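Local coordinates for protein rhamnonate dehydratase (Gibberella zeae PH-1, PDB 3FXG) that probably dehydrates L-rhamnonate to its 2-keto-3-deoxy product, acting as a magnesium-dependent member of the enolase superfamily, at residues P218-C223 and N243-E248; A104-T109 and W141-K146; G274-S279 and V299-G304. All coordinates share one frame; numbering follows the deposited sequence.

Interaction 1. Residues P218-C223 and N243-E248; sequences PIMVDC and NINWWE. With MG (magnesium ion), chain I.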
loop_
_atom_site.group_PDB
_atom_site.type_symbol
_atom_site.label_atom_id
_atom_site.label_comp_id
_atom_site.label_asym_id
_atom_site.label_seq_id
_atom_site.Cartn_x
_atom_site.Cartn_y
_atom_site.Cartn_z
ATOM N N PRO A 218 -29.476 -22.735 9.084
ATOM C CA PRO A 218 -28.786 -21.722 8.280
ATOM C C PRO A 218 -29.687 -21.034 7.257
ATOM O O PRO A 218 -30.392 -21.689 6.492
ATOM C CB PRO A 218 -27.662 -22.515 7.610
ATOM C CG PRO A 218 -27.377 -23.605 8.604
ATOM C CD PRO A 218 -28.769 -24.026 9.016
ATOM N N ILE A 219 -29.658 -19.704 7.259
ATOM C CA ILE A 219 -30.440 -18.907 6.325
ATOM C C ILE A 219 -29.498 -17.962 5.591
ATOM O O ILE A 219 -28.740 -17.219 6.218
ATOM C CB ILE A 219 -31.512 -18.055 7.045
ATOM C CG1 ILE A 219 -32.590 -18.962 7.638
ATOM C CG2 ILE A 219 -32.137 -17.058 6.067
ATOM C CD1 ILE A 219 -33.659 -18.214 8.401
HETATM N N MSE A 220 -29.541 -18.009 4.266
HETATM C CA MSE A 220 -28.715 -17.148 3.430
HETATM C C MSE A 220 -29.651 -16.178 2.709
HETATM O O MSE A 220 -30.836 -16.462 2.550
HETATM C CB MSE A 220 -27.936 -17.982 2.406
HETATM C CG MSE A 220 -26.876 -18.905 3.007
HETATM SE SE MSE A 220 -27.577 -20.450 3.969
HETATM C CE MSE A 220 -27.393 -21.782 2.574
ATOM N N VAL A 221 -29.127 -15.037 2.274
ATOM C CA VAL A 221 -29.952 -14.052 1.584
ATOM C C VAL A 221 -29.401 -13.704 0.207
ATOM O O VAL A 221 -28.257 -13.264 0.079
ATOM C CB VAL A 221 -30.068 -12.752 2.417
ATOM C CG1 VAL A 221 -30.996 -11.764 1.721
ATOM C CG2 VAL A 221 -30.586 -13.081 3.820
ATOM N N ASP A 222 -30.218 -13.903 -0.821
ATOM C CA ASP A 222 -29.807 -13.593 -2.188
ATOM C C ASP A 222 -30.284 -12.190 -2.531
ATOM O O ASP A 222 -31.465 -11.877 -2.377
ATOM C CB ASP A 222 -30.406 -14.600 -3.167
ATOM C CG ASP A 222 -29.781 -14.511 -4.545
ATOM O OD1 ASP A 222 -29.898 -13.451 -5.193
ATOM O OD2 ASP A 222 -29.167 -15.506 -4.979
ATOM N N CYS A 223 -29.368 -11.351 -3.005
ATOM C CA CYS A 223 -29.699 -9.969 -3.334
ATOM C C CYS A 223 -29.710 -9.638 -4.830
ATOM O O CYS A 223 -29.918 -8.486 -5.215
ATOM C CB CYS A 223 -28.748 -9.030 -2.586
ATOM S SG CYS A 223 -28.783 -9.242 -0.773
ATOM N N ASN A 243 -28.608 -13.587 12.657
ATOM C CA ASN A 243 -27.554 -14.549 12.363
ATOM C C ASN A 243 -27.573 -15.102 10.935
ATOM O O ASN A 243 -27.534 -16.315 10.730
ATOM C CB ASN A 243 -27.625 -15.703 13.369
ATOM C CG ASN A 243 -27.403 -15.242 14.806
ATOM O OD1 ASN A 243 -27.658 -15.984 15.757
ATOM N ND2 ASN A 243 -26.920 -14.013 14.967
ATOM N N ILE A 244 -27.621 -14.211 9.951
ATOM C CA ILE A 244 -27.624 -14.622 8.547
ATOM C C ILE A 244 -26.295 -15.305 8.213
ATOM O O ILE A 244 -25.228 -14.787 8.536
ATOM C CB ILE A 244 -27.831 -13.396 7.617
ATOM C CG1 ILE A 244 -29.188 -12.749 7.913
ATOM C CG2 ILE A 244 -27.741 -13.811 6.154
ATOM C CD1 ILE A 244 -30.371 -13.695 7.783
ATOM N N ASN A 245 -26.364 -16.468 7.570
ATOM C CA ASN A 245 -25.162 -17.224 7.213
ATOM C C ASN A 245 -24.290 -16.445 6.225
ATOM O O ASN A 245 -23.094 -16.255 6.456
ATOM C CB ASN A 245 -25.549 -18.578 6.611
ATOM C CG ASN A 245 -24.378 -19.545 6.551
ATOM O OD1 ASN A 245 -24.369 -20.478 5.748
ATOM N ND2 ASN A 245 -23.391 -19.331 7.410
ATOM N N TRP A 246 -24.877 -16.009 5.116
ATOM C CA TRP A 246 -24.133 -15.209 4.155
ATOM C C TRP A 246 -25.059 -14.378 3.283
ATOM O O TRP A 246 -26.235 -14.710 3.106
ATOM C CB TRP A 246 -23.198 -16.075 3.287
ATOM C CG TRP A 246 -23.826 -16.810 2.121
ATOM C CD1 TRP A 246 -24.448 -16.259 1.032
ATOM C CD2 TRP A 246 -23.810 -18.227 1.895
ATOM N NE1 TRP A 246 -24.814 -17.246 0.144
ATOM C CE2 TRP A 246 -24.434 -18.461 0.649
ATOM C CE3 TRP A 246 -23.326 -19.322 2.626
ATOM C CZ2 TRP A 246 -24.587 -19.750 0.116
ATOM C CZ3 TRP A 246 -23.477 -20.604 2.096
ATOM C CH2 TRP A 246 -24.104 -20.803 0.851
ATOM N N TRP A 247 -24.514 -13.285 2.759
ATOM C CA TRP A 247 -25.248 -12.372 1.894
ATOM C C TRP A 247 -24.696 -12.546 0.488
ATOM O O TRP A 247 -23.497 -12.355 0.255
ATOM C CB TRP A 247 -25.061 -10.937 2.385
ATOM C CG TRP A 247 -25.655 -10.715 3.744
ATOM C CD1 TRP A 247 -25.094 -11.029 4.949
ATOM C CD2 TRP A 247 -26.944 -10.164 4.031
ATOM N NE1 TRP A 247 -25.957 -10.706 5.970
ATOM C CE2 TRP A 247 -27.100 -10.173 5.434
ATOM C CE3 TRP A 247 -27.984 -9.662 3.237
ATOM C CZ2 TRP A 247 -28.256 -9.698 6.063
ATOM C CZ3 TRP A 247 -29.137 -9.188 3.865
ATOM C CH2 TRP A 247 -29.259 -9.211 5.263
ATOM N N GLU A 248 -25.580 -12.899 -0.440
ATOM C CA GLU A 248 -25.198 -13.181 -1.821
ATOM C C GLU A 248 -25.459 -12.107 -2.874
ATOM O O GLU A 248 -26.535 -11.511 -2.932
ATOM C CB GLU A 248 -25.869 -14.488 -2.252
ATOM C CG GLU A 248 -25.425 -15.017 -3.601
ATOM C CD GLU A 248 -25.860 -16.455 -3.817
ATOM O OE1 GLU A 248 -25.760 -17.252 -2.860
ATOM O OE2 GLU A 248 -26.291 -16.789 -4.939
HETATM MG MG MG I . -27.689 -16.097 -6.537
HETATM O O HOH W 1 -27.808 -18.608 9.503
HETATM O O HOH W 2 -28.072 -13.932 -7.162
HETATM O O HOH W 3 -28.741 -18.340 -6.686
#

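Interaction 2. Residues A104-T109 and W141-K146; sequences ADPRNT and WDLLGK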
loop_
_atom_site.group_PDB
_atom_site.type_symbol
_atom_site.label_atom_id
_atom_site.label_comp_id
_atom_site.label_asym_id
_atom_site.label_seq_id
_atom_site.Cartn_x
_atom_site.Cartn_y
_atom_site.Cartn_z
ATOM N N ALA A 104 -12.068 -31.654 -35.350
ATOM C CA ALA A 104 -11.186 -31.616 -34.183
ATOM C C ALA A 104 -11.321 -32.823 -33.264
ATOM O O ALA A 104 -12.336 -33.517 -33.272
ATOM C CB ALA A 104 -11.443 -30.335 -33.381
ATOM N N ASP A 105 -10.276 -33.073 -32.482
ATOM C CA ASP A 105 -10.275 -34.167 -31.520
ATOM C C ASP A 105 -10.998 -33.578 -30.313
ATOM O O ASP A 105 -10.543 -32.591 -29.739
ATOM C CB ASP A 105 -8.838 -34.536 -31.129
ATOM C CG ASP A 105 -8.763 -35.805 -30.294
ATOM O OD1 ASP A 105 -9.567 -35.956 -29.348
ATOM O OD2 ASP A 105 -7.892 -36.652 -30.579
ATOM N N PRO A 106 -12.139 -34.163 -29.921
ATOM C CA PRO A 106 -12.894 -33.647 -28.773
ATOM C C PRO A 106 -12.148 -33.659 -27.441
ATOM O O PRO A 106 -12.588 -33.036 -26.476
ATOM C CB PRO A 106 -14.143 -34.528 -28.758
ATOM C CG PRO A 106 -13.638 -35.821 -29.310
ATOM C CD PRO A 106 -12.774 -35.377 -30.463
ATOM N N ARG A 107 -11.023 -34.363 -27.383
ATOM C CA ARG A 107 -10.240 -34.408 -26.153
ATOM C C ARG A 107 -9.407 -33.142 -25.988
ATOM O O ARG A 107 -8.853 -32.890 -24.912
ATOM C CB ARG A 107 -9.331 -35.640 -26.143
ATOM C CG ARG A 107 -10.093 -36.958 -26.020
ATOM C CD ARG A 107 -9.165 -38.150 -26.197
ATOM N NE ARG A 107 -8.484 -38.099 -27.488
ATOM C CZ ARG A 107 -7.597 -38.997 -27.905
ATOM N NH1 ARG A 107 -7.276 -40.026 -27.134
ATOM N NH2 ARG A 107 -7.033 -38.866 -29.099
ATOM N N ASN A 108 -9.326 -32.344 -27.051
ATOM C CA ASN A 108 -8.561 -31.097 -27.018
ATOM C C ASN A 108 -9.398 -29.977 -26.412
ATOM O O ASN A 108 -9.581 -28.921 -27.019
ATOM C CB ASN A 108 -8.113 -30.705 -28.431
ATOM C CG ASN A 108 -7.051 -31.638 -28.985
ATOM O OD1 ASN A 108 -6.415 -32.377 -28.241
ATOM N ND2 ASN A 108 -6.843 -31.592 -30.295
ATOM N N THR A 109 -9.904 -30.213 -25.207
ATOM C CA THR A 109 -10.738 -29.232 -24.528
ATOM C C THR A 109 -10.026 -27.908 -24.281
ATOM O O THR A 109 -10.616 -26.840 -24.466
ATOM C CB THR A 109 -11.258 -29.790 -23.192
ATOM O OG1 THR A 109 -10.170 -30.335 -22.435
ATOM C CG2 THR A 109 -12.278 -30.877 -23.451
ATOM N N TRP A 141 -17.729 -32.302 -23.157
ATOM C CA TRP A 141 -17.484 -33.181 -22.019
ATOM C C TRP A 141 -18.476 -34.336 -21.986
ATOM O O TRP A 141 -18.106 -35.458 -21.651
ATOM C CB TRP A 141 -17.531 -32.398 -20.704
ATOM C CG TRP A 141 -16.237 -31.679 -20.424
ATOM C CD1 TRP A 141 -15.968 -30.353 -20.620
ATOM C CD2 TRP A 141 -15.028 -32.265 -19.930
ATOM N NE1 TRP A 141 -14.664 -30.076 -20.275
ATOM C CE2 TRP A 141 -14.065 -31.233 -19.849
ATOM C CE3 TRP A 141 -14.664 -33.562 -19.548
ATOM C CZ2 TRP A 141 -12.762 -31.459 -19.398
ATOM C CZ3 TRP A 141 -13.367 -33.789 -19.101
ATOM C CH2 TRP A 141 -12.431 -32.739 -19.030
ATOM N N ASP A 142 -19.730 -34.061 -22.340
ATOM C CA ASP A 142 -20.756 -35.103 -22.369
ATOM C C ASP A 142 -20.322 -36.157 -23.388
ATOM O O ASP A 142 -20.419 -37.357 -23.137
ATOM C CB ASP A 142 -22.111 -34.499 -22.771
ATOM C CG ASP A 142 -23.263 -35.493 -22.644
ATOM O OD1 ASP A 142 -23.452 -36.067 -21.548
ATOM O OD2 ASP A 142 -23.992 -35.691 -23.642
ATOM N N LEU A 143 -19.834 -35.695 -24.536
ATOM C CA LEU A 143 -19.366 -36.581 -25.596
ATOM C C LEU A 143 -18.180 -37.427 -25.129
ATOM O O LEU A 143 -18.125 -38.632 -25.384
ATOM C CB LEU A 143 -18.960 -35.756 -26.823
ATOM C CG LEU A 143 -18.239 -36.483 -27.963
ATOM C CD1 LEU A 143 -19.148 -37.557 -28.548
ATOM C CD2 LEU A 143 -17.840 -35.473 -29.032
ATOM N N LEU A 144 -17.228 -36.795 -24.447
ATOM C CA LEU A 144 -16.057 -37.509 -23.955
ATOM C C LEU A 144 -16.454 -38.615 -22.985
ATOM O O LEU A 144 -15.917 -39.724 -23.039
ATOM C CB LEU A 144 -15.083 -36.540 -23.271
ATOM C CG LEU A 144 -14.379 -35.533 -24.187
ATOM C CD1 LEU A 144 -13.502 -34.607 -23.354
ATOM C CD2 LEU A 144 -13.539 -36.277 -25.225
ATOM N N GLY A 145 -17.395 -38.314 -22.097
ATOM C CA GLY A 145 -17.840 -39.311 -21.144
ATOM C C GLY A 145 -18.533 -40.469 -21.842
ATOM O O GLY A 145 -18.360 -41.627 -21.462
ATOM N N LYS A 146 -19.313 -40.160 -22.874
ATOM C CA LYS A 146 -20.031 -41.194 -23.610
ATOM C C LYS A 146 -19.099 -42.085 -24.418
ATOM O O LYS A 146 -19.285 -43.302 -24.462
ATOM C CB LYS A 146 -21.095 -40.554 -24.507
ATOM C CG LYS A 146 -22.294 -40.087 -23.701
ATOM C CD LYS A 146 -23.266 -39.242 -24.494
ATOM C CE LYS A 146 -24.452 -38.870 -23.616
ATOM N NZ LYS A 146 -25.396 -37.932 -24.281
#

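Interaction 3. Residues G274-S279 and V299-G304; sequences GEHEYS and VMWLGG. With MG (magnesium ion), chain I.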
loop_
_atom_site.group_PDB
_atom_site.type_symbol
_atom_site.label_atom_id
_atom_site.label_comp_id
_atom_site.label_asym_id
_atom_site.label_seq_id
_atom_site.Cartn_x
_atom_site.Cartn_y
_atom_site.Cartn_z
ATOM N N GLY A 274 -20.609 -13.932 -7.886
ATOM C CA GLY A 274 -19.964 -14.607 -8.996
ATOM C C GLY A 274 -20.810 -15.240 -10.085
ATOM O O GLY A 274 -20.280 -15.559 -11.144
ATOM N N GLU A 275 -22.109 -15.427 -9.866
ATOM C CA GLU A 275 -22.909 -16.064 -10.905
ATOM C C GLU A 275 -22.951 -15.252 -12.195
ATOM O O GLU A 275 -23.214 -15.799 -13.263
ATOM C CB GLU A 275 -24.322 -16.380 -10.404
ATOM C CG GLU A 275 -25.206 -15.198 -10.077
ATOM C CD GLU A 275 -26.467 -15.636 -9.345
ATOM O OE1 GLU A 275 -27.585 -15.328 -9.820
ATOM O OE2 GLU A 275 -26.331 -16.297 -8.290
ATOM N N HIS A 276 -22.668 -13.957 -12.105
ATOM C CA HIS A 276 -22.655 -13.131 -13.304
ATOM C C HIS A 276 -21.259 -12.628 -13.667
ATOM O O HIS A 276 -21.100 -11.540 -14.217
ATOM C CB HIS A 276 -23.637 -11.971 -13.163
ATOM C CG HIS A 276 -25.059 -12.416 -13.026
ATOM N ND1 HIS A 276 -25.704 -12.486 -11.810
ATOM C CD2 HIS A 276 -25.941 -12.874 -13.947
ATOM C CE1 HIS A 276 -26.923 -12.968 -11.987
ATOM N NE2 HIS A 276 -27.090 -13.212 -13.274
ATOM N N GLU A 277 -20.250 -13.436 -13.350
ATOM C CA GLU A 277 -18.859 -13.124 -13.676
ATOM C C GLU A 277 -18.410 -14.209 -14.666
ATOM O O GLU A 277 -18.962 -15.309 -14.669
ATOM C CB GLU A 277 -17.995 -13.134 -12.413
ATOM C CG GLU A 277 -16.569 -12.649 -12.629
ATOM C CD GLU A 277 -16.501 -11.376 -13.462
ATOM O OE1 GLU A 277 -16.601 -11.469 -14.706
ATOM O OE2 GLU A 277 -16.361 -10.285 -12.871
ATOM N N TYR A 278 -17.414 -13.908 -15.497
ATOM C CA TYR A 278 -16.964 -14.853 -16.524
ATOM C C TYR A 278 -15.450 -14.958 -16.700
ATOM O O TYR A 278 -14.724 -13.997 -16.456
ATOM C CB TYR A 278 -17.566 -14.452 -17.876
ATOM C CG TYR A 278 -19.017 -14.024 -17.810
ATOM C CD1 TYR A 278 -20.040 -14.884 -18.204
ATOM C CD2 TYR A 278 -19.368 -12.762 -17.325
ATOM C CE1 TYR A 278 -21.379 -14.497 -18.118
ATOM C CE2 TYR A 278 -20.699 -12.369 -17.231
ATOM C CZ TYR A 278 -21.699 -13.240 -17.628
ATOM O OH TYR A 278 -23.013 -12.846 -17.529
ATOM N N SER A 279 -15.008 -16.130 -17.165
ATOM C CA SER A 279 -13.602 -16.452 -17.441
ATOM C C SER A 279 -12.688 -16.477 -16.226
ATOM O O SER A 279 -13.017 -15.941 -15.167
ATOM C CB SER A 279 -13.012 -15.490 -18.482
ATOM O OG SER A 279 -12.452 -14.340 -17.866
ATOM N N VAL A 299 -21.844 -22.738 -14.320
ATOM C CA VAL A 299 -21.099 -23.511 -15.305
ATOM C C VAL A 299 -21.568 -23.316 -16.740
ATOM O O VAL A 299 -20.790 -23.489 -17.678
ATOM C CB VAL A 299 -21.125 -25.017 -14.968
ATOM C CG1 VAL A 299 -22.517 -25.568 -15.155
ATOM C CG2 VAL A 299 -20.124 -25.761 -15.839
HETATM N N MSE A 300 -22.835 -22.960 -16.917
HETATM C CA MSE A 300 -23.369 -22.746 -18.256
HETATM C C MSE A 300 -23.127 -21.324 -18.748
HETATM O O MSE A 300 -23.443 -21.001 -19.892
HETATM C CB MSE A 300 -24.874 -23.040 -18.282
HETATM C CG MSE A 300 -25.236 -24.516 -18.136
HETATM SE SE MSE A 300 -27.159 -24.783 -18.011
HETATM C CE MSE A 300 -27.365 -24.283 -16.167
ATOM N N TRP A 301 -22.551 -20.477 -17.897
ATOM C CA TRP A 301 -22.321 -19.089 -18.274
ATOM C C TRP A 301 -20.868 -18.606 -18.290
ATOM O O TRP A 301 -20.471 -17.885 -19.211
ATOM C CB TRP A 301 -23.115 -18.148 -17.354
ATOM C CG TRP A 301 -24.586 -18.460 -17.192
ATOM C CD1 TRP A 301 -25.345 -19.296 -17.962
ATOM C CD2 TRP A 301 -25.477 -17.901 -16.212
ATOM N NE1 TRP A 301 -26.651 -19.291 -17.525
ATOM C CE2 TRP A 301 -26.760 -18.443 -16.453
ATOM C CE3 TRP A 301 -25.314 -16.993 -15.154
ATOM C CZ2 TRP A 301 -27.878 -18.107 -15.675
ATOM C CZ3 TRP A 301 -26.425 -16.660 -14.377
ATOM C CH2 TRP A 301 -27.691 -17.218 -14.645
ATOM N N LEU A 302 -20.085 -18.996 -17.283
ATOM C CA LEU A 302 -18.699 -18.528 -17.144
ATOM C C LEU A 302 -17.694 -18.900 -18.227
ATOM O O LEU A 302 -16.668 -18.227 -18.370
ATOM C CB LEU A 302 -18.116 -18.957 -15.789
ATOM C CG LEU A 302 -17.274 -20.243 -15.789
ATOM C CD1 LEU A 302 -16.350 -20.265 -14.578
ATOM C CD2 LEU A 302 -18.188 -21.456 -15.809
ATOM N N GLY A 303 -17.966 -19.968 -18.968
ATOM C CA GLY A 303 -17.050 -20.392 -20.012
ATOM C C GLY A 303 -17.084 -21.895 -20.237
ATOM O O GLY A 303 -16.614 -22.392 -21.262
ATOM N N GLY A 304 -17.640 -22.622 -19.271
ATOM C CA GLY A 304 -17.732 -24.065 -19.390
ATOM C C GLY A 304 -16.985 -24.798 -18.292
ATOM O O GLY A 304 -16.370 -24.176 -17.427
HETATM MG MG MG I . -27.689 -16.097 -6.537
HETATM O O HOH W 3 -28.741 -18.340 -6.686
HETATM O O HOH W 2 -28.072 -13.932 -7.162
#

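Interaction 1. Residues P218-C223 and N243-E248
Met220, present as selenomethionine, lies across one face of the Trp246 indole, its CG 3.4 Å from the centroid of the six-membered ring in a CH-pi contact. SE follows at 4.5 Å from the same Trp246 centroid, a Met-aromatic contact, and bends at chi2 (72°) and chi3 bring CE back over the benzo rim. Val221 CB sits 3.8 Å from Trp247 CE3, over a face shared with Ile244 CG2; Cys223 SG lies at the ring's edge.

Asp222 OD2 and Glu248 OE2, 3.1 Å apart, are bridged by magnesium, 2.2 Å from each, with carboxylate planes 54° apart. Asp222 OD1 accepts from Tyr224 N and a magnesium-bound water. Trp246 NE1 donates to the anti lone pair of Glu248 OE1 at 3.1 Å; Lys185 and Gln296 also hold this oxygen, fixing the carboxylate's rotation while OE2 binds the metal.

Val221 N to Trp246 O and Glu248 N to Val221 O, bonds to the residues flanking Trp247, mark parallel pairing, strand directions 21° apart, in a beta-alpha-beta unit with helix 229-238. The strands lie between 184-187 and 270-273 of the barrel; Leu206 of helix 195-213 packs on Val221 and Trp247, and Tyr167 meets Trp246 edge-to-face.

Interaction 2. Residues A104-T109 and W141-K146
Pro106 and Leu144 mark the closest backbone approach, their CA atoms 6.9 Å apart, where a type I turn from Asp105 to Asn108 is set against one side of helix 128-148. Leu144 has the largest share of the packing. Its methyls CD1 and CD2 both rest against the carbonyl oxygen of Pro106, each 3.6 Å from that O; CD2 continues to Arg107 CG, also at 3.6 Å, and CD1 to Thr109 CG2 at 3.9 Å. With chi1 at -68° and chi2 at 177°, the side chain is stretched out from the helix to the turn. Pro106 adds a second apolar touch through CB, 3.8 Å from Leu143 CD2 one residue back along the helix. Thr109 meets Trp141 methyl first: CG2 lies 4.0 Å from Trp141 CE2, and the two side chains cross at about a right angle.

The turn is stiffened from within by Asp105. Its OD1 accepts from Arg107 N at 2.9 Å, an Asx turn, and also from Arg107 NE, while OD2 offers its syn lone pair to Arg107 NH2 at 2.8 Å. This side-on, two-nitrogen salt bridge runs nearly in the guanidinium plane and turns the charged end away from the helix, leaving the aliphatic CG to face Leu144. Glu150 of a neighbouring subunit pairs with Arg107 NH1.

The contact thus joins the connection between helices 86-101 and 109-119 to helix 128-148 in the helical part of the N-terminal domain. Leu143 packs further onto strand 66-73 through Ile71 and Ala73, and Trp141 NE1 is hydrogen-bonded to Thr306 OG1 of barrel helix 305-316.

Interaction 3. Residues G274-S279 and V299-G304
Trp301 and Tyr278 are each met edge-on by a backbone carbonyl of the opposite segment: Glu275 O lies in the indole plane, 3.1 Å from Trp301 CE3, and Trp301 O lies in the phenol plane, 3.2 Å from Tyr278 CD1. Such close in-plane approaches are consistent with weak CH...O attraction. The His276 ring runs alongside the indole, its NE2 3.7 Å from Trp301 CZ3; the centroids of the His276 ring and the Trp301 six-membered ring are 5.5 Å apart, with the planes at 31°. Glu249 accepts from His276 ND1 and so fixes the turn of the imidazole.

Both segments are loops that follow barrel strands, 270-273 and 294-295, and lead into helices at the end of the barrel where the enolase superfamily holds its metal. Glu275 extends from a type I turn (chi1 66°, then straight beyond CG) to put OE2 2.2 Å from the magnesium, joining Asp222 and Glu248.

Farther from the metal, Ser279 N donates to a lone pair of Leu302 O, in the carbonyl plane, at 2.9 Å with 157° at the hydrogen. Tyr278 N donates to Glu277 OE1, on its anti lone pair, at 2.7 Å; that oxygen also forms a salt bridge to Lys126. Arg125 of a neighbouring subunit donates to His276 O.

From the N terminus the three contacts follow one another in series, with neither nesting nor crossing. Interaction 2 closes first, bringing 141-146 back against 104-109 across a largely helical excursion within the N-terminal domain. Interaction 1 then joins successive parallel strands of the barrel through a single helical crossover, and interaction 3 closes a similar span between two later strand-to-helix loops. Interactions 1 and 3 meet at the magnesium, where they share the ion and two waters, although their centres are 21 Å apart. Interaction 2 lies on the opposite side of the chain's centre from interaction 1, yet its nearest atoms come within about 6 Å of interaction 3, where the two domains adjoin.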